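Side-chain contacts in coclaurine N-methyltransferase (PDB 6GKV), which catalyses S-adenosyl-L-methionine-dependent N-methylation of coclaurine and related tetrahydroisoquinolines in alkaloid biosynthesis: residues D243-F246 against T247-F251; I24-L27 against I28-L32; A33-L36 against Q37-Y40; I228-K231 against T232-Y235. All blocks are in the same frame, centred on the assembly; numbering follows the deposited sequence.

Contact 1 of 4, residues D243-F246 against T247-F251. With F2W (6,7-dimethoxy-2-methyl-1,2,3,4-tetrahydroisoquinolin-2-ium), chain D.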
loop_
_atom_site.group_PDB
_atom_site.type_symbol
_atom_site.label_atom_id
_atom_site.label_comp_id
_atom_site.label_asym_id
_atom_site.label_seq_id
_atom_site.Cartn_x
_atom_site.Cartn_y
_atom_site.Cartn_z
ATOM N N ASP A 243 27.507 -14.460 4.854
ATOM C CA ASP A 243 27.182 -15.021 6.163
ATOM C C ASP A 243 25.704 -15.395 6.314
ATOM O O ASP A 243 25.315 -15.986 7.320
ATOM C CB ASP A 243 27.594 -14.058 7.278
ATOM C CG ASP A 243 29.112 -13.934 7.417
ATOM O OD1 ASP A 243 29.742 -13.252 6.584
ATOM O OD2 ASP A 243 29.679 -14.529 8.358
ATOM N N ASP A 244 24.891 -15.049 5.317
ATOM C CA ASP A 244 23.474 -15.431 5.278
ATOM C C ASP A 244 23.332 -16.857 4.758
ATOM O O ASP A 244 23.353 -17.093 3.548
ATOM C CB ASP A 244 22.679 -14.458 4.399
ATOM C CG ASP A 244 21.174 -14.783 4.319
ATOM O OD1 ASP A 244 20.692 -15.733 4.978
ATOM O OD2 ASP A 244 20.463 -14.055 3.581
ATOM N N TRP A 245 23.183 -17.795 5.686
ATOM C CA TRP A 245 22.980 -19.198 5.350
ATOM C C TRP A 245 21.489 -19.534 5.274
ATOM O O TRP A 245 21.104 -20.529 4.664
ATOM C CB TRP A 245 23.675 -20.105 6.384
ATOM C CG TRP A 245 23.135 -19.912 7.727
ATOM C CD1 TRP A 245 23.562 -19.003 8.657
ATOM C CD2 TRP A 245 22.024 -20.583 8.307
ATOM N NE1 TRP A 245 22.782 -19.076 9.794
ATOM C CE2 TRP A 245 21.809 -20.059 9.604
ATOM C CE3 TRP A 245 21.160 -21.606 7.865
ATOM C CZ2 TRP A 245 20.803 -20.484 10.466
ATOM C CZ3 TRP A 245 20.140 -22.054 8.727
ATOM C CH2 TRP A 245 19.966 -21.481 10.005
ATOM N N PHE A 246 20.650 -18.692 5.874
ATOM C CA PHE A 246 19.222 -18.993 6.045
ATOM C C PHE A 246 18.400 -18.825 4.755
ATOM O O PHE A 246 17.434 -19.571 4.495
ATOM C CB PHE A 246 18.640 -18.096 7.161
ATOM C CG PHE A 246 17.134 -18.238 7.355
ATOM C CD1 PHE A 246 16.603 -19.330 8.026
ATOM C CD2 PHE A 246 16.268 -17.265 6.895
ATOM C CE1 PHE A 246 15.236 -19.464 8.204
ATOM C CE2 PHE A 246 14.910 -17.404 7.059
ATOM C CZ PHE A 246 14.397 -18.501 7.721
ATOM N N THR A 247 18.766 -17.839 3.947
ATOM C CA THR A 247 17.924 -17.497 2.806
ATOM C C THR A 247 17.825 -18.654 1.815
ATOM O O THR A 247 16.756 -18.905 1.263
ATOM C CB THR A 247 18.434 -16.229 2.094
ATOM O OG1 THR A 247 18.461 -15.143 3.034
ATOM C CG2 THR A 247 17.511 -15.855 0.958
ATOM N N GLU A 248 18.919 -19.391 1.612
ATOM C CA GLU A 248 18.881 -20.537 0.693
ATOM C C GLU A 248 18.808 -21.905 1.366
ATOM O O GLU A 248 18.825 -22.923 0.690
ATOM C CB GLU A 248 20.086 -20.498 -0.234
ATOM C CG GLU A 248 19.902 -19.553 -1.394
ATOM C CD GLU A 248 21.194 -19.238 -2.102
ATOM O OE1 GLU A 248 22.232 -19.811 -1.714
ATOM O OE2 GLU A 248 21.175 -18.408 -3.035
ATOM N N TYR A 249 18.736 -21.919 2.693
ATOM C CA TYR A 249 18.585 -23.146 3.481
ATOM C C TYR A 249 17.447 -24.038 2.972
ATOM O O TYR A 249 17.629 -25.230 2.841
ATOM C CB TYR A 249 18.347 -22.750 4.938
ATOM C CG TYR A 249 18.148 -23.800 6.029
ATOM C CD1 TYR A 249 18.907 -24.989 6.100
ATOM C CD2 TYR A 249 17.269 -23.531 7.074
ATOM C CE1 TYR A 249 18.724 -25.897 7.174
ATOM C CE2 TYR A 249 17.085 -24.408 8.128
ATOM C CZ TYR A 249 17.807 -25.581 8.190
ATOM O OH TYR A 249 17.565 -26.400 9.282
ATOM N N VAL A 250 16.281 -23.460 2.682
ATOM C CA VAL A 250 15.076 -24.250 2.395
ATOM C C VAL A 250 14.667 -24.257 0.912
ATOM O O VAL A 250 14.440 -25.322 0.328
ATOM C CB VAL A 250 13.890 -23.741 3.231
ATOM C CG1 VAL A 250 12.582 -24.241 2.678
ATOM C CG2 VAL A 250 14.047 -24.182 4.664
ATOM N N PHE A 251 14.564 -23.068 0.323
ATOM C CA PHE A 251 14.153 -22.910 -1.065
ATOM C C PHE A 251 15.361 -22.703 -1.975
ATOM O O PHE A 251 16.255 -21.926 -1.644
ATOM C CB PHE A 251 13.195 -21.727 -1.221
ATOM C CG PHE A 251 11.947 -21.843 -0.392
ATOM C CD1 PHE A 251 11.910 -21.350 0.913
ATOM C CD2 PHE A 251 10.816 -22.460 -0.911
ATOM C CE1 PHE A 251 10.773 -21.474 1.676
ATOM C CE2 PHE A 251 9.666 -22.577 -0.148
ATOM C CZ PHE A 251 9.644 -22.088 1.146
HETATM C CAM F2W D . 8.194 -22.586 5.517
HETATM O OAK F2W D . 8.456 -21.278 4.961
HETATM C CAB F2W D . 7.688 -21.074 3.841
HETATM C CAA F2W D . 6.757 -22.007 3.368
HETATM C CAF F2W D . 6.042 -21.699 2.214
HETATM C CAJ F2W D . 5.074 -22.541 1.693
HETATM C CAI F2W D . 4.722 -22.390 0.177
HETATM N NAH F2W D . 4.285 -20.991 0.043
HETATM C CAO F2W D . 4.233 -20.829 -1.423
HETATM C CAG F2W D . 5.526 -20.313 0.431
HETATM C CAE F2W D . 6.187 -20.481 1.607
HETATM C CAD F2W D . 7.136 -19.567 2.058
HETATM C CAC F2W D . 7.856 -19.856 3.204
HETATM O OAL F2W D . 8.809 -19.035 3.747
HETATM C CAN F2W D . 9.043 -17.747 3.145
HETATM O O HOH W 1 21.618 -18.350 2.193
#
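D244 carries its CG trans to the backbone N (chi1 -179°), which swings the carboxylate forward along the chain to T247. W245 is turned differently: its CG sits between the backbone N and the carbonyl carbon (chi1 61°), and the indole is carried round to Y249. At D244, OD1 accepts T247 N at 3.0 Å, the N-H arriving from above the carboxylate plane, and more weakly F246 N at 3.1 Å. The modelled 2.3 Å between D244 OD2 and T247 OG1 is too short to be taken at face value. L240 N gives OD2 a further hydrogen bond. The weak bond to F246 N, two residues ahead, is of the Asx-turn kind, and T247 N adds a firmer one, here at the start of a tight turn in the loop between strands 235-236 and 257-258. That loop reaches the alkaloid pocket of this Rossmann-like methyltransferase: further along it the edge of the F251 ring meets the ligand, CZ lying 3.5 Å from F2W CAB. On the other flank W245 and Y249 form a T-shaped pair, centroids 5.2 Å apart and planes at 72°. The indole edge is the probing part, with W245 CZ3 3.6 Å from Y249 CD2 over one face of the phenol. I7, L10 and L11 of helix 2-16 pack on the indole. The turn's backbone is held more loosely, by a weak Y249 N to F246 O bond of 3.2 Å and by a water that donates to D244 O and accepts E248 N at 3.0 Å.

Contact 2 of 4, residues I24-L27 against I28-L32; sequences IKQL and IRREL
I28 N bonds to I24 O at 2.9 Å and R29 N to K25 O at 2.9 Å, two sound i to i+4 rungs of the backbone. From the next residue the ladder slackens: R30 N reaches Q26 O and L27 O only weakly, and E31 N lies a weak 3.4 Å from L27 O. A water adds to the load on this carbonyl, donating to L27 O at 2.6 Å and also to E31 OE2. The bend at chi2 of E31 (-49°) turns its carboxylate back toward that water, while OE1 forms a salt bridge with R34. All of this lies within helix 21-39, part of the helical N-terminal region, which rests one flank on helix 313-335 and touches helix 2-16. Apolar contact follows the inner flank: I24 and I28 lie alongside each other in the same direction, and CG2 of I24 meets CD1 of I28 at 3.9 Å. I28 also packs against W245 and F246, and L27 against L10. Among the polar side chains, R29 lays one face of its guanidinium over K25, with NH2 3.8 Å from K25 CB, and its NE makes a salt bridge to E332, which K25 also touches. On the exposed flank R30 extends from CG to NE and spreads its two terminal nitrogens between neighbours. NH2 lies 2.8 Å from Q26 OE1, the amide and guanidinium planes 52° apart, while NH1 comes within 3.2 Å of L27 CD2.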
loop_
_atom_site.group_PDB
_atom_site.type_symbol
_atom_site.label_atom_id
_atom_site.label_comp_id
_atom_site.label_asym_id
_atom_site.label_seq_id
_atom_site.Cartn_x
_atom_site.Cartn_y
_atom_site.Cartn_z
ATOM N N ILE A 24 19.114 -24.224 16.577
ATOM C CA ILE A 24 18.760 -23.904 15.190
ATOM C C ILE A 24 17.873 -22.678 15.164
ATOM O O ILE A 24 18.099 -21.761 14.374
ATOM C CB ILE A 24 18.017 -25.057 14.456
ATOM C CG1 ILE A 24 18.783 -26.388 14.520
ATOM C CG2 ILE A 24 17.730 -24.677 12.987
ATOM C CD1 ILE A 24 18.021 -27.537 13.828
ATOM N N LYS A 25 16.869 -22.670 16.039
ATOM C CA LYS A 25 15.976 -21.518 16.204
ATOM C C LYS A 25 16.757 -20.256 16.573
ATOM O O LYS A 25 16.570 -19.202 15.967
ATOM C CB LYS A 25 14.919 -21.808 17.267
ATOM C CG LYS A 25 13.836 -22.821 16.825
ATOM C CD LYS A 25 13.052 -23.346 18.037
ATOM C CE LYS A 25 11.840 -24.162 17.621
ATOM N NZ LYS A 25 11.111 -24.721 18.810
ATOM N N GLN A 26 17.653 -20.369 17.551
ATOM C CA GLN A 26 18.519 -19.254 17.894
ATOM C C GLN A 26 19.294 -18.703 16.694
ATOM O O GLN A 26 19.409 -17.497 16.543
ATOM C CB GLN A 26 19.502 -19.665 18.991
ATOM C CG GLN A 26 20.302 -18.514 19.544
ATOM C CD GLN A 26 21.150 -18.922 20.724
ATOM O OE1 GLN A 26 22.343 -18.629 20.783
ATOM N NE2 GLN A 26 20.539 -19.618 21.668
ATOM N N LEU A 27 19.830 -19.577 15.845
ATOM C CA LEU A 27 20.643 -19.115 14.716
ATOM C C LEU A 27 19.779 -18.490 13.624
ATOM O O LEU A 27 20.211 -17.555 12.935
ATOM C CB LEU A 27 21.473 -20.263 14.128
ATOM C CG LEU A 27 22.619 -20.786 14.999
ATOM C CD1 LEU A 27 23.266 -22.026 14.387
ATOM C CD2 LEU A 27 23.653 -19.698 15.210
ATOM N N ILE A 28 18.578 -19.039 13.457
ATOM C CA ILE A 28 17.627 -18.534 12.479
ATOM C C ILE A 28 17.225 -17.116 12.882
ATOM O O ILE A 28 17.295 -16.198 12.065
ATOM C CB ILE A 28 16.393 -19.465 12.358
ATOM C CG1 ILE A 28 16.801 -20.758 11.646
ATOM C CG2 ILE A 28 15.285 -18.794 11.602
ATOM C CD1 ILE A 28 15.683 -21.744 11.419
ATOM N N ARG A 29 16.861 -16.936 14.152
ATOM C CA ARG A 29 16.454 -15.632 14.666
ATOM C C ARG A 29 17.506 -14.572 14.420
ATOM O O ARG A 29 17.175 -13.395 14.254
ATOM C CB ARG A 29 16.167 -15.687 16.160
ATOM C CG ARG A 29 15.005 -16.535 16.505
ATOM C CD ARG A 29 14.517 -16.230 17.865
ATOM N NE ARG A 29 13.733 -17.351 18.337
ATOM C CZ ARG A 29 14.153 -18.198 19.265
ATOM N NH1 ARG A 29 15.345 -18.017 19.835
ATOM N NH2 ARG A 29 13.377 -19.214 19.631
ATOM N N ARG A 30 18.770 -14.986 14.412
ATOM C CA ARG A 30 19.870 -14.044 14.239
ATOM C C ARG A 30 19.887 -13.533 12.814
ATOM O O ARG A 30 20.211 -12.372 12.575
ATOM C CB ARG A 30 21.217 -14.686 14.565
ATOM C CG ARG A 30 21.415 -15.049 16.004
ATOM C CD ARG A 30 22.873 -15.488 16.210
ATOM N NE ARG A 30 23.083 -16.033 17.553
ATOM C CZ ARG A 30 24.047 -16.876 17.890
ATOM N NH1 ARG A 30 24.928 -17.297 16.985
ATOM N NH2 ARG A 30 24.128 -17.303 19.141
ATOM N N GLU A 31 19.563 -14.416 11.870
ATOM C CA GLU A 31 19.510 -14.038 10.456
ATOM C C GLU A 31 18.277 -13.184 10.191
ATOM O O GLU A 31 18.362 -12.160 9.515
ATOM C CB GLU A 31 19.515 -15.274 9.543
ATOM C CG GLU A 31 20.841 -15.985 9.485
ATOM C CD GLU A 31 22.001 -15.040 9.215
ATOM O OE1 GLU A 31 21.962 -14.324 8.188
ATOM O OE2 GLU A 31 22.948 -15.013 10.031
ATOM N N LEU A 32 17.140 -13.634 10.714
ATOM C CA LEU A 32 15.902 -12.873 10.671
ATOM C C LEU A 32 16.136 -11.434 11.124
ATOM O O LEU A 32 15.908 -10.498 10.364
ATOM C CB LEU A 32 14.843 -13.529 11.548
ATOM C CG LEU A 32 14.301 -14.847 11.017
ATOM C CD1 LEU A 32 13.106 -15.265 11.854
ATOM C CD2 LEU A 32 13.926 -14.693 9.546
HETATM O O HOH W 2 22.712 -17.226 12.412
#

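Contact 3 of 4, residues A33-L36 against Q37-Y40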
loop_
_atom_site.group_PDB
_atom_site.type_symbol
_atom_site.label_atom_id
_atom_site.label_comp_id
_atom_site.label_asym_id
_atom_site.label_seq_id
_atom_site.Cartn_x
_atom_site.Cartn_y
_atom_site.Cartn_z
ATOM N N ALA A 33 16.621 -11.280 12.350
ATOM C CA ALA A 33 17.005 -9.976 12.884
ATOM C C ALA A 33 17.766 -9.176 11.844
ATOM O O ALA A 33 17.463 -8.019 11.598
ATOM C CB ALA A 33 17.853 -10.146 14.137
ATOM N N ARG A 34 18.740 -9.816 11.209
ATOM C CA ARG A 34 19.564 -9.127 10.227
ATOM C C ARG A 34 18.810 -8.776 8.938
ATOM O O ARG A 34 19.192 -7.826 8.251
ATOM C CB ARG A 34 20.782 -9.968 9.873
ATOM C CG ARG A 34 21.846 -10.102 10.969
ATOM C CD ARG A 34 22.988 -11.021 10.487
ATOM N NE ARG A 34 23.721 -10.420 9.376
ATOM C CZ ARG A 34 23.931 -10.993 8.193
ATOM N NH1 ARG A 34 23.477 -12.215 7.930
ATOM N NH2 ARG A 34 24.607 -10.330 7.266
ATOM N N ARG A 35 17.777 -9.546 8.590
ATOM C CA ARG A 35 16.991 -9.249 7.391
ATOM C C ARG A 35 16.091 -8.042 7.675
ATOM O O ARG A 35 15.972 -7.133 6.848
ATOM C CB ARG A 35 16.150 -10.452 6.945
ATOM C CG ARG A 35 15.359 -10.192 5.643
ATOM C CD ARG A 35 15.964 -10.993 4.522
ATOM N NE ARG A 35 16.434 -10.160 3.434
ATOM C CZ ARG A 35 17.237 -10.590 2.471
ATOM N NH1 ARG A 35 17.623 -9.759 1.510
ATOM N NH2 ARG A 35 17.652 -11.847 2.479
ATOM N N LEU A 36 15.481 -8.021 8.858
ATOM C CA LEU A 36 14.730 -6.849 9.297
ATOM C C LEU A 36 15.586 -5.584 9.217
ATOM O O LEU A 36 15.121 -4.515 8.811
ATOM C CB LEU A 36 14.219 -7.043 10.719
ATOM C CG LEU A 36 13.119 -8.094 10.871
ATOM C CD1 LEU A 36 12.499 -7.966 12.250
ATOM C CD2 LEU A 36 12.066 -7.953 9.788
ATOM N N GLN A 37 16.846 -5.718 9.587
ATOM C CA GLN A 37 17.741 -4.572 9.661
ATOM C C GLN A 37 18.069 -4.084 8.260
ATOM O O GLN A 37 18.199 -2.889 8.012
ATOM C CB GLN A 37 19.015 -4.951 10.422
ATOM C CG GLN A 37 20.070 -3.871 10.505
ATOM C CD GLN A 37 19.723 -2.799 11.507
ATOM O OE1 GLN A 37 19.324 -3.093 12.638
ATOM N NE2 GLN A 37 19.876 -1.539 11.102
ATOM N N TRP A 38 18.195 -5.035 7.345
ATOM C CA TRP A 38 18.495 -4.762 5.952
ATOM C C TRP A 38 17.234 -4.278 5.241
ATOM O O TRP A 38 17.296 -3.456 4.326
ATOM C CB TRP A 38 19.060 -6.033 5.306
ATOM C CG TRP A 38 19.083 -6.062 3.815
ATOM C CD1 TRP A 38 20.158 -5.819 3.009
ATOM C CD2 TRP A 38 17.987 -6.385 2.940
ATOM N NE1 TRP A 38 19.797 -5.953 1.688
ATOM C CE2 TRP A 38 18.472 -6.303 1.618
ATOM C CE3 TRP A 38 16.630 -6.703 3.147
ATOM C CZ2 TRP A 38 17.654 -6.537 0.504
ATOM C CZ3 TRP A 38 15.822 -6.934 2.044
ATOM C CH2 TRP A 38 16.331 -6.842 0.741
ATOM N N GLY A 39 16.091 -4.784 5.691
ATOM C CA GLY A 39 14.802 -4.409 5.142
ATOM C C GLY A 39 14.232 -3.047 5.513
ATOM O O GLY A 39 13.809 -2.301 4.629
ATOM N N TYR A 40 14.187 -2.716 6.801
ATOM C CA TYR A 40 13.630 -1.421 7.212
ATOM C C TYR A 40 14.542 -0.262 6.794
ATOM O O TYR A 40 15.768 -0.405 6.755
ATOM C CB TYR A 40 13.366 -1.379 8.728
ATOM C CG TYR A 40 12.103 -2.126 9.134
ATOM C CD1 TYR A 40 10.835 -1.753 8.647
ATOM C CD2 TYR A 40 12.175 -3.195 10.014
ATOM C CE1 TYR A 40 9.677 -2.460 9.030
ATOM C CE2 TYR A 40 11.041 -3.892 10.398
ATOM C CZ TYR A 40 9.804 -3.535 9.911
ATOM O OH TYR A 40 8.719 -4.300 10.314
#
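R35 and W38, side by side in the last turns of helix 21-39, form an i to i+3 cation-pi pair. From CB the arginine starts with CG trans to its backbone N (chi1 -177°), then bends about the CB-CG and CG-CD bonds, and these two kinks turn the chain's end onto the indole. NE comes down 3.5 Å from W38 CE3. CZ stands 4.0 Å from the centroid of the six-membered ring, close to the ring normal. NH1 goes closest, 3.3 Å from W38 CH2 on the same face. The guanidinium is nearly upright on the indole, planes 87° apart, presenting its edge rather than lying flat. NH2 bonds to E238 O, with D244 as a long, weak ion-pair partner, tying the helix to the loop that follows strand 235-236. In the backbone R35 O accepts G39 N at 2.6 Å. Y40 is the first residue to leave helical geometry. Its hydroxyl is hydrogen-bonded to E341, its CE2 lies 4.2 Å from L36 CD2, and its backbone N donates to L36 O at 2.9 Å (N-H...O angle 178°).

Contact 4 of 4, residues I228-K231 against T232-Y235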
loop_
_atom_site.group_PDB
_atom_site.type_symbol
_atom_site.label_atom_id
_atom_site.label_comp_id
_atom_site.label_asym_id
_atom_site.label_seq_id
_atom_site.Cartn_x
_atom_site.Cartn_y
_atom_site.Cartn_z
ATOM N N ILE A 228 2.166 -15.022 1.269
ATOM C CA ILE A 228 2.834 -14.661 2.491
ATOM C C ILE A 228 3.550 -13.345 2.184
ATOM O O ILE A 228 3.755 -13.023 1.014
ATOM C CB ILE A 228 3.790 -15.776 2.965
ATOM C CG1 ILE A 228 4.720 -16.204 1.830
ATOM C CG2 ILE A 228 2.972 -16.973 3.409
ATOM C CD1 ILE A 228 5.961 -15.377 1.702
ATOM N N CYS A 229 3.911 -12.576 3.210
ATOM C CA CYS A 229 4.553 -11.283 2.980
ATOM C C CYS A 229 5.358 -10.839 4.183
ATOM O O CYS A 229 5.302 -11.481 5.244
ATOM C CB CYS A 229 3.503 -10.230 2.665
ATOM S SG CYS A 229 2.459 -9.917 4.089
ATOM N N HIS A 230 6.132 -9.765 4.015
ATOM C CA HIS A 230 6.497 -8.963 5.166
ATOM C C HIS A 230 5.631 -7.707 5.153
ATOM O O HIS A 230 5.323 -7.166 4.090
ATOM C CB HIS A 230 7.973 -8.583 5.185
ATOM C CG HIS A 230 8.333 -7.757 6.385
ATOM N ND1 HIS A 230 8.303 -6.381 6.374
ATOM C CD2 HIS A 230 8.654 -8.124 7.655
ATOM C CE1 HIS A 230 8.636 -5.932 7.578
ATOM N NE2 HIS A 230 8.852 -6.968 8.369
ATOM N N LYS A 231 5.238 -7.231 6.322
ATOM C CA LYS A 231 4.230 -6.168 6.373
ATOM C C LYS A 231 4.669 -4.886 5.658
ATOM O O LYS A 231 3.842 -4.151 5.141
ATOM C CB LYS A 231 3.859 -5.853 7.817
ATOM C CG LYS A 231 4.907 -5.085 8.631
ATOM C CD LYS A 231 4.276 -4.659 9.968
ATOM C CE LYS A 231 5.306 -4.288 11.018
ATOM N NZ LYS A 231 4.711 -4.329 12.386
ATOM N N THR A 232 5.971 -4.653 5.549
ATOM C CA THR A 232 6.449 -3.378 5.005
ATOM C C THR A 232 7.316 -3.460 3.749
ATOM O O THR A 232 7.037 -2.777 2.757
ATOM C CB THR A 232 7.235 -2.661 6.066
ATOM O OG1 THR A 232 6.400 -2.547 7.217
ATOM C CG2 THR A 232 7.685 -1.290 5.588
ATOM N N PHE A 233 8.377 -4.268 3.787
ATOM C CA PHE A 233 9.280 -4.303 2.645
ATOM C C PHE A 233 9.096 -5.553 1.794
ATOM O O PHE A 233 8.346 -6.465 2.144
ATOM C CB PHE A 233 10.756 -4.132 3.080
ATOM C CG PHE A 233 11.239 -5.091 4.158
ATOM C CD1 PHE A 233 11.663 -6.373 3.838
ATOM C CD2 PHE A 233 11.365 -4.669 5.481
ATOM C CE1 PHE A 233 12.141 -7.238 4.818
ATOM C CE2 PHE A 233 11.850 -5.534 6.468
ATOM C CZ PHE A 233 12.230 -6.818 6.131
ATOM N N ALA A 234 9.731 -5.561 0.634
ATOM C CA ALA A 234 9.597 -6.684 -0.277
ATOM C C ALA A 234 10.983 -7.056 -0.768
ATOM O O ALA A 234 11.880 -6.203 -0.787
ATOM C CB ALA A 234 8.670 -6.335 -1.444
ATOM N N TYR A 235 11.175 -8.319 -1.151
ATOM C CA TYR A 235 12.502 -8.724 -1.626
ATOM C C TYR A 235 12.576 -10.088 -2.293
ATOM O O TYR A 235 11.866 -11.040 -1.922
ATOM C CB TYR A 235 13.519 -8.680 -0.474
ATOM C CG TYR A 235 13.178 -9.508 0.759
ATOM C CD1 TYR A 235 12.160 -9.128 1.625
ATOM C CD2 TYR A 235 13.913 -10.645 1.081
ATOM C CE1 TYR A 235 11.861 -9.872 2.766
ATOM C CE2 TYR A 235 13.624 -11.392 2.208
ATOM C CZ TYR A 235 12.599 -10.992 3.054
ATOM O OH TYR A 235 12.308 -11.722 4.177
HETATM O O HOH W 3 3.888 -1.502 6.888
#
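H230 ND1 has two backbone nitrogens of the following turn close by: F233 N donates to it through a weak, fairly straight bond of 3.3 Å, and T232 N lies 3.0 Å away. The imidazole thus closes the loop at the end of strand 221-230, a strand of the Rossmann-like sheet, between 191-197 and 342-350, just before the chain enters the short strand 235-236. On its far side NE2 is hydrogen-bonded to E341 OE1, so both nitrogens help to set the ring's rotation. The ring also forms an offset stack with F233, the centroids 4.0 Å apart and the planes at 19°. H230 holds CG trans to its backbone N, whereas F233 has CG between N and the carbonyl carbon (chi1 53°), a position that folds the phenyl back over the imidazole. The rings are displaced toward their rims, F233 CE2 sitting 3.4 Å from H230 CE1. Y40, just past helix 21-39, turns its ring against both partners, and W342 meets H230 edge-to-face. K231 lies alongside T232, its CG 3.3 Å from T232 OG1. Its NZ bonds to E340 O, and its side chain packs on Y44 of the second subunit, which places this turn beside the dimer interface. One water spans the turn's crest, 2.7 Å from T232 OG1 and donating to K231 O at 3.2 Å.

From the N terminus, contacts 2 and 3 follow one another along helix 21-39, adjoining in sequence; contact 4 then closes the turn after strand 221-230, and contact 1 a turn within the later loop between strands 235-236 and 257-258. All four are local and in series, so none nests in or crosses another. Space reunites them: contact 2 packs on the turn of contact 1 through I28, while R35 of contact 3 lies near T247 of contact 1 and Y235 of contact 4. Y40 meets H230 and K231. Helix 21-39 and the residue after it thereby touch both the strand end and the loop reaching the alkaloid pocket, although contacts 1 and 4 do not touch each other.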